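Local coordinates for putative exported protein (Bacteroides fragilis NCTC 9343, PDB 3IEE), which is of unknown function but, as a putative exported, possibly lipid-attached all-helical protein, probably acts outside the cytoplasm, at residues 189-200 with 247-258. Sequence-based numbering, arbitrary orientation. Where two conformers were deposited one is given.
Sequences YARKHRMDGPRI and VREKGEYSDADY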
ATOM      1  N   TYR A 189       8.724  -0.230  -1.975  1.00 12.75           N
ATOM      2  CA  TYR A 189       9.814   0.488  -2.639  1.00 12.72           C
ATOM      3  C   TYR A 189       9.969   1.906  -2.032  1.00 10.99           C
ATOM      4  O   TYR A 189      11.063   2.428  -1.935  1.00 13.25           O
ATOM      5  CB  TYR A 189       9.662   0.523  -4.169  1.00 15.02           C
ATOM      6  CG  TYR A 189      10.850   1.230  -4.770  1.00 14.36           C
ATOM      7  CD1 TYR A 189      12.119   0.629  -4.786  1.00 22.85           C
ATOM      8  CD2 TYR A 189      10.768   2.549  -5.187  1.00 17.31           C
ATOM      9  CE1 TYR A 189      13.238   1.327  -5.264  1.00 21.40           C
ATOM     10  CE2 TYR A 189      11.872   3.232  -5.626  1.00 20.65           C
ATOM     11  CZ  TYR A 189      13.100   2.636  -5.674  1.00 18.77           C
ATOM     12  OH  TYR A 189      14.224   3.328  -6.116  1.00 20.58           O
ATOM     13  N   ALA A 190       8.852   2.518  -1.673  1.00 13.52           N
ATOM     14  CA  ALA A 190       8.866   3.855  -1.063  1.00 14.88           C
ATOM     15  C   ALA A 190       9.526   3.984   0.313  1.00 12.48           C
ATOM     16  O   ALA A 190       9.647   5.116   0.823  1.00 16.71           O
ATOM     17  CB  ALA A 190       7.422   4.411  -0.985  1.00 14.75           C
ATOM     18  N   ARG A 191       9.917   2.874   0.928  0.50 13.21           N
ATOM     19  CA  ARG A 191      10.552   2.902   2.265  0.50 14.48           C
ATOM     20  C   ARG A 191      12.042   3.278   2.093  0.50 15.27           C
ATOM     21  O   ARG A 191      12.931   2.453   2.327  0.50 16.06           O
ATOM     22  CB  ARG A 191      10.364   1.572   3.020  0.50 14.83           C
ATOM     23  CG  ARG A 191       8.925   1.029   3.107  0.50 16.49           C
ATOM     24  CD  ARG A 191       8.667   0.112   4.344  0.50 21.77           C
ATOM     25  NE  ARG A 191       7.623  -0.922   4.168  0.50 19.81           N
ATOM     26  CZ  ARG A 191       7.177  -1.727   5.148  0.50 23.87           C
ATOM     27  NH1 ARG A 191       7.666  -1.579   6.384  0.50 23.77           N
ATOM     28  NH2 ARG A 191       6.204  -2.652   4.931  0.50 14.87           N
ATOM     29  N   LYS A 192      12.282   4.529   1.670  1.00 15.54           N
ATOM     30  CA  LYS A 192      13.598   5.087   1.368  1.00 17.21           C
ATOM     31  C   LYS A 192      14.642   4.797   2.433  1.00 15.23           C
ATOM     32  O   LYS A 192      15.785   4.474   2.129  1.00 18.89           O
ATOM     33  CB  LYS A 192      13.436   6.605   1.192  1.00 17.43           C
ATOM     34  CG  LYS A 192      14.652   7.409   1.127  1.00 22.21           C
ATOM     35  CD  LYS A 192      14.317   8.877   0.827  1.00 21.11           C
ATOM     36  CE  LYS A 192      15.582   9.713   0.876  1.00 27.58           C
ATOM     37  NZ  LYS A 192      15.334  11.068   0.362  1.00 30.63           N
ATOM     38  N   HIS A 193      14.235   4.938   3.686  1.00 16.18           N
ATOM     39  CA  HIS A 193      15.155   4.845   4.809  1.00 16.02           C
ATOM     40  C   HIS A 193      15.362   3.459   5.386  1.00 16.66           C
ATOM     41  O   HIS A 193      16.286   3.270   6.153  1.00 18.11           O
ATOM     42  CB  HIS A 193      14.729   5.832   5.880  1.00 18.43           C
ATOM     43  CG  HIS A 193      14.755   7.252   5.407  1.00 17.13           C
ATOM     44  ND1 HIS A 193      13.606   7.936   5.081  1.00 19.75           N
ATOM     45  CD2 HIS A 193      15.780   8.114   5.205  1.00 22.50           C
ATOM     46  CE1 HIS A 193      13.924   9.155   4.682  1.00 19.05           C
ATOM     47  NE2 HIS A 193      15.234   9.288   4.743  1.00 21.75           N
ATOM     48  N   ARG A 194      14.498   2.502   5.071  0.50 17.47           N
ATOM     49  CA  ARG A 194      14.707   1.148   5.554  0.50 17.58           C
ATOM     50  C   ARG A 194      14.181   0.093   4.596  0.50 15.88           C
ATOM     51  O   ARG A 194      13.390  -0.768   4.924  0.50 13.79           O
ATOM     52  CB  ARG A 194      14.156   0.937   6.949  0.50 18.78           C
ATOM     53  CG  ARG A 194      14.678  -0.382   7.552  0.50 19.63           C
ATOM     54  CD  ARG A 194      14.005  -0.696   8.846  0.50 22.52           C
ATOM     55  NE  ARG A 194      14.306   0.328   9.825  0.50 21.51           N
ATOM     56  CZ  ARG A 194      13.850   0.329  11.075  0.50 21.45           C
ATOM     57  NH1 ARG A 194      13.029  -0.635  11.503  0.50 20.81           N
ATOM     58  NH2 ARG A 194      14.202   1.320  11.886  0.50 16.17           N
HETATM   59  N   MSE A 195      14.933   0.031   3.195  0.60  9.90           N
HETATM   60  CA  MSE A 195      14.445  -0.669   2.007  0.60 10.92           C
HETATM   61  C   MSE A 195      14.514  -2.171   2.332  0.60 12.25           C
HETATM   62  O   MSE A 195      15.568  -2.640   2.775  0.60 12.51           O
HETATM   63  CB  MSE A 195      15.385  -0.318   0.836  0.60 11.37           C
HETATM   64  CG  MSE A 195      15.302   1.185   0.365  0.60 14.67           C
HETATM   65 SE   MSE A 195      13.600   1.470  -0.567  0.45 21.13          SE
HETATM   66  CE  MSE A 195      13.286  -0.398  -1.054  0.60  9.05           C
ATOM     67  N   ASP A 196      13.417  -2.910   2.122  1.00 14.50           N
ATOM     68  CA  ASP A 196      13.405  -4.346   2.304  1.00 12.05           C
ATOM     69  C   ASP A 196      13.517  -5.038   0.951  1.00 12.22           C
ATOM     70  O   ASP A 196      12.508  -5.419   0.347  1.00 11.46           O
ATOM     71  CB  ASP A 196      12.153  -4.809   3.014  1.00 12.39           C
ATOM     72  CG  ASP A 196      12.270  -6.170   3.549  1.00 16.40           C
ATOM     73  OD1 ASP A 196      13.005  -6.986   2.953  1.00 13.84           O
ATOM     74  OD2 ASP A 196      11.542  -6.453   4.510  1.00 17.22           O
ATOM     75  N   GLY A 197      14.737  -5.061   0.426  1.00 10.87           N
ATOM     76  CA  GLY A 197      14.994  -5.636  -0.895  1.00 12.15           C
ATOM     77  C   GLY A 197      14.447  -7.010  -1.089  1.00 11.51           C
ATOM     78  O   GLY A 197      13.749  -7.281  -2.082  1.00 13.35           O
ATOM     79  N   PRO A 198      14.781  -7.945  -0.169  1.00 11.33           N
ATOM     80  CA  PRO A 198      14.249  -9.303  -0.381  1.00 11.83           C
ATOM     81  C   PRO A 198      12.730  -9.390  -0.361  1.00 11.13           C
ATOM     82  O   PRO A 198      12.149 -10.249  -1.054  1.00 11.87           O
ATOM     83  CB  PRO A 198      14.892 -10.121   0.755  1.00 13.17           C
ATOM     84  CG  PRO A 198      16.084  -9.366   1.141  1.00 12.01           C
ATOM     85  CD  PRO A 198      15.753  -7.902   0.921  1.00 11.99           C
ATOM     86  N   ARG A 199      12.083  -8.574   0.470  0.50 10.58           N
ATOM     87  CA  ARG A 199      10.616  -8.524   0.483  0.50 12.63           C
ATOM     88  C   ARG A 199      10.070  -8.030  -0.874  0.50 12.49           C
ATOM     89  O   ARG A 199       9.127  -8.629  -1.401  0.50 12.70           O
ATOM     90  CB  ARG A 199      10.087  -7.674   1.639  0.50 14.27           C
ATOM     91  CG  ARG A 199       8.589  -7.660   1.724  0.50 15.29           C
ATOM     92  CD  ARG A 199       8.015  -9.038   1.965  0.50 18.85           C
ATOM     93  NE  ARG A 199       6.595  -8.917   2.258  0.50 29.28           N
ATOM     94  CZ  ARG A 199       5.772  -9.917   2.551  0.50 26.41           C
ATOM     95  NH1 ARG A 199       6.193 -11.175   2.622  0.50 27.69           N
ATOM     96  NH2 ARG A 199       4.500  -9.628   2.788  0.50 35.44           N
ATOM     97  N   ILE A 200      10.688  -6.996  -1.464  1.00 10.57           N
ATOM     98  CA  ILE A 200      10.320  -6.542  -2.829  1.00 11.94           C
ATOM     99  C   ILE A 200      10.486  -7.720  -3.805  1.00 13.34           C
ATOM    100  O   ILE A 200       9.600  -8.012  -4.613  1.00 12.54           O
ATOM    101  CB  ILE A 200      11.166  -5.374  -3.273  1.00 10.86           C
ATOM    102  CG1 ILE A 200      10.836  -4.142  -2.431  1.00 13.55           C
ATOM    103  CG2 ILE A 200      10.959  -5.091  -4.832  1.00 12.39           C
ATOM    104  CD1 ILE A 200      11.853  -3.045  -2.535  1.00 14.52           C
ATOM    105  N   VAL A 247      15.549  -1.721 -11.098  1.00 12.64           N
ATOM    106  CA  VAL A 247      15.676  -0.848  -9.927  1.00 13.45           C
ATOM    107  C   VAL A 247      16.290  -1.599  -8.729  1.00 13.27           C
ATOM    108  O   VAL A 247      17.123  -1.066  -8.018  1.00 14.01           O
ATOM    109  CB  VAL A 247      14.289  -0.179  -9.595  1.00 15.47           C
ATOM    110  CG1 VAL A 247      14.290   0.465  -8.199  1.00 24.67           C
ATOM    111  CG2 VAL A 247      13.986   0.879 -10.672  1.00 20.36           C
ATOM    112  N   ARG A 248      15.907  -2.856  -8.562  1.00 11.33           N
ATOM    113  CA  ARG A 248      16.510  -3.694  -7.523  1.00 11.86           C
ATOM    114  C   ARG A 248      17.997  -4.036  -7.710  1.00  9.87           C
ATOM    115  O   ARG A 248      18.671  -4.515  -6.754  1.00 10.25           O
ATOM    116  CB  ARG A 248      15.687  -4.971  -7.331  1.00 11.76           C
ATOM    117  CG  ARG A 248      14.530  -4.731  -6.384  1.00 14.52           C
ATOM    118  CD  ARG A 248      15.009  -4.645  -4.897  1.00 15.55           C
ATOM    119  NE  ARG A 248      15.572  -5.885  -4.382  1.00 14.18           N
ATOM    120  CZ  ARG A 248      16.713  -6.018  -3.698  1.00 12.68           C
ATOM    121  NH1 ARG A 248      17.458  -4.979  -3.378  1.00 13.73           N
ATOM    122  NH2 ARG A 248      17.032  -7.227  -3.273  1.00 14.05           N
ATOM    123  N   GLU A 249      18.553  -3.803  -8.909  1.00 11.56           N
ATOM    124  CA  GLU A 249      20.004  -3.898  -9.113  1.00 13.49           C
ATOM    125  C   GLU A 249      20.780  -2.651  -8.657  1.00 13.56           C
ATOM    126  O   GLU A 249      22.017  -2.653  -8.605  1.00 12.11           O
ATOM    127  CB  GLU A 249      20.323  -4.184 -10.587  1.00 17.19           C
ATOM    128  CG  GLU A 249      19.770  -5.470 -11.106  1.00 16.45           C
ATOM    129  CD  GLU A 249      20.022  -5.594 -12.610  1.00 24.92           C
ATOM    130  OE1 GLU A 249      21.136  -5.261 -13.059  1.00 34.17           O
ATOM    131  OE2 GLU A 249      19.110  -6.030 -13.312  1.00 38.05           O
ATOM    132  N   LYS A 250      20.053  -1.574  -8.392  1.00 14.44           N
ATOM    133  CA  LYS A 250      20.615  -0.337  -7.905  1.00 12.91           C
ATOM    134  C   LYS A 250      20.673  -0.319  -6.374  1.00 15.77           C
ATOM    135  O   LYS A 250      19.925  -1.034  -5.707  1.00 17.42           O
ATOM    136  CB  LYS A 250      19.787   0.848  -8.371  1.00 14.06           C
ATOM    137  CG  LYS A 250      19.636   0.943  -9.884  1.00 13.57           C
ATOM    138  CD  LYS A 250      18.664   2.105 -10.144  1.00 21.93           C
ATOM    139  CE  LYS A 250      18.721   2.623 -11.458  1.00 25.15           C
ATOM    140  NZ  LYS A 250      17.898   3.904 -11.521  1.00 19.43           N
ATOM    141  N   GLY A 251      21.563   0.508  -5.815  1.00 16.00           N
ATOM    142  CA  GLY A 251      21.902   0.411  -4.381  1.00 14.91           C
ATOM    143  C   GLY A 251      21.197   1.384  -3.425  1.00 17.20           C
ATOM    144  O   GLY A 251      21.503   1.420  -2.210  1.00 18.73           O
ATOM    145  N   GLU A 252      20.311   2.217  -3.969  1.00 15.23           N
ATOM    146  CA  GLU A 252      19.603   3.231  -3.223  1.00 16.32           C
ATOM    147  C   GLU A 252      18.275   3.583  -3.891  1.00 16.01           C
ATOM    148  O   GLU A 252      18.159   3.633  -5.123  1.00 15.30           O
ATOM    149  CB  GLU A 252      20.458   4.503  -3.069  1.00 16.96           C
ATOM    150  CG  GLU A 252      19.946   5.378  -1.950  1.00 20.85           C
ATOM    151  CD  GLU A 252      20.751   6.647  -1.709  1.00 25.92           C
ATOM    152  OE1 GLU A 252      21.982   6.667  -1.918  1.00 29.29           O
ATOM    153  OE2 GLU A 252      20.133   7.628  -1.235  1.00 30.43           O
ATOM    154  N   TYR A 253      17.283   3.872  -3.067  1.00 15.25           N
ATOM    155  CA  TYR A 253      16.031   4.499  -3.486  1.00 15.47           C
ATOM    156  C   TYR A 253      16.272   5.828  -4.239  1.00 14.05           C
ATOM    157  O   TYR A 253      17.200   6.575  -3.892  1.00 14.90           O
ATOM    158  CB  TYR A 253      15.207   4.823  -2.206  1.00 15.80           C
ATOM    159  CG  TYR A 253      13.959   5.635  -2.488  1.00 15.56           C
ATOM    160  CD1 TYR A 253      12.785   5.020  -2.828  1.00 16.71           C
ATOM    161  CD2 TYR A 253      13.986   7.028  -2.480  1.00 18.63           C
ATOM    162  CE1 TYR A 253      11.637   5.727  -3.085  1.00 15.99           C
ATOM    163  CE2 TYR A 253      12.850   7.742  -2.769  1.00 17.97           C
ATOM    164  CZ  TYR A 253      11.694   7.103  -3.072  1.00 19.56           C
ATOM    165  OH  TYR A 253      10.557   7.795  -3.386  1.00 24.08           O
ATOM    166  N   SER A 254      15.455   6.116  -5.255  1.00 15.63           N
ATOM    167  CA  SER A 254      15.357   7.491  -5.743  1.00 17.96           C
ATOM    168  C   SER A 254      13.896   7.808  -6.053  1.00 17.69           C
ATOM    169  O   SER A 254      13.115   6.947  -6.442  1.00 16.54           O
ATOM    170  CB  SER A 254      16.283   7.714  -6.942  1.00 17.69           C
ATOM    171  OG  SER A 254      15.689   7.277  -8.161  1.00 16.41           O
ATOM    172  N   ASP A 255      13.498   9.058  -5.831  1.00 19.71           N
ATOM    173  CA  ASP A 255      12.190   9.482  -6.260  1.00 19.21           C
ATOM    174  C   ASP A 255      12.001   9.261  -7.776  1.00 16.49           C
ATOM    175  O   ASP A 255      10.911   8.946  -8.192  1.00 21.25           O
ATOM    176  CB  ASP A 255      11.989  10.971  -5.918  1.00 22.17           C
ATOM    177  CG  ASP A 255      11.540  11.207  -4.480  1.00 26.25           C
ATOM    178  OD1 ASP A 255      11.171  10.261  -3.744  1.00 30.03           O
ATOM    179  OD2 ASP A 255      11.516  12.390  -4.100  1.00 30.79           O
ATOM    180  N   ALA A 256      13.059   9.403  -8.578  1.00 17.15           N
ATOM    181  CA  ALA A 256      12.908   9.217 -10.043  1.00 17.42           C
ATOM    182  C   ALA A 256      12.475   7.762 -10.340  1.00 16.71           C
ATOM    183  O   ALA A 256      11.654   7.508 -11.238  1.00 17.92           O
ATOM    184  CB  ALA A 256      14.149   9.522 -10.753  1.00 17.96           C
ATOM    185  N   ASP A 257      13.122   6.832  -9.636  1.00 17.87           N
ATOM    186  CA  ASP A 257      12.785   5.405  -9.776  1.00 14.78           C
ATOM    187  C   ASP A 257      11.365   5.139  -9.279  1.00 14.48           C
ATOM    188  O   ASP A 257      10.597   4.453  -9.960  1.00 14.37           O
ATOM    189  CB  ASP A 257      13.822   4.541  -9.063  1.00 17.81           C
ATOM    190  CG  ASP A 257      15.152   4.465  -9.831  1.00 14.93           C
ATOM    191  OD1 ASP A 257      15.168   4.647 -11.062  1.00 20.67           O
ATOM    192  OD2 ASP A 257      16.184   4.205  -9.206  1.00 27.00           O
ATOM    193  N   TYR A 258      10.998   5.704  -8.124  1.00 16.09           N
ATOM    194  CA  TYR A 258       9.659   5.520  -7.605  1.00 15.42           C
ATOM    195  C   TYR A 258       8.602   6.012  -8.558  1.00 18.42           C
ATOM    196  O   TYR A 258       7.622   5.337  -8.832  1.00 17.96           O
ATOM    197  CB  TYR A 258       9.483   6.198  -6.247  1.00 19.36           C
ATOM    198  CG  TYR A 258       8.070   6.025  -5.684  1.00 18.56           C
ATOM    199  CD1 TYR A 258       7.692   4.863  -4.985  1.00 19.94           C
ATOM    200  CD2 TYR A 258       7.125   7.025  -5.822  1.00 26.00           C
ATOM    201  CE1 TYR A 258       6.429   4.736  -4.448  1.00 21.56           C
ATOM    202  CE2 TYR A 258       5.831   6.886  -5.289  1.00 27.81           C
ATOM    203  CZ  TYR A 258       5.501   5.726  -4.597  1.00 23.93           C
ATOM    204  OH  TYR A 258       4.199   5.595  -4.116  1.00 26.05           O
TER
HETATM  205  O   HOH W   1      17.374   3.951  -0.082  1.00 19.52           O
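Tyr189 is the knob of this contact: its ring pushes into a hollow made by Val247, Tyr253, Asp257 and Tyr258. CG lies anti to the backbone N (chi1 -178°), which carries the hydroxyl across to the far segment. On one flank CE1 presses on Val247 CG1 at a tight 3.2 Å; on the other, CE2 lies 3.4 Å from Tyr253 CD1, the two ring planes tilted 31° apart. Tyr258 CB sits at the ring's edge, in its plane. At the bottom of the hollow Tyr189 OH takes a hydrogen bond from Ser254 N (3.2 Å, 158° at the hydrogen) while Asp257 CB packs against the same oxygen.

Both segments are helix-to-helix connections in the C-terminal helical bundle: 189-200 links helix 169-189 with helix 197-215, while the segment 247-258 links helix 224-247 with helix 255-268. Asp196 and Ser254 N-cap the outgoing helices.

Tyr253 is the answering bump. Its ring slots between the Tyr189 ring on one side and Lys192 on the other, with Tyr189 O at its edge; Lys192 CB makes a CH-pi contact over that second face, 4.0 Å from the centroid. The Lys192 chain runs on extended past the CD2-CE2 side of the Tyr253 ring to a salt bridge with Asp51 of helix 43-56. In one of its two conformers, selenomethionine Met195 brings its selenium obliquely up to Tyr253, and a water bridges Lys192 O to Tyr253 N.

Beside the new turn at Gly197, Arg248 folds back through bends at chi2 and chi3, laying its guanidinium flat against Gly197 CA, 3.3 Å off the plane; NE goes on to a salt bridge with Asp201, and Ile200 CG2 rests against Arg248 CG. At the other end, Ala190 CB nudges Tyr258 CE1 at 3.6 Å.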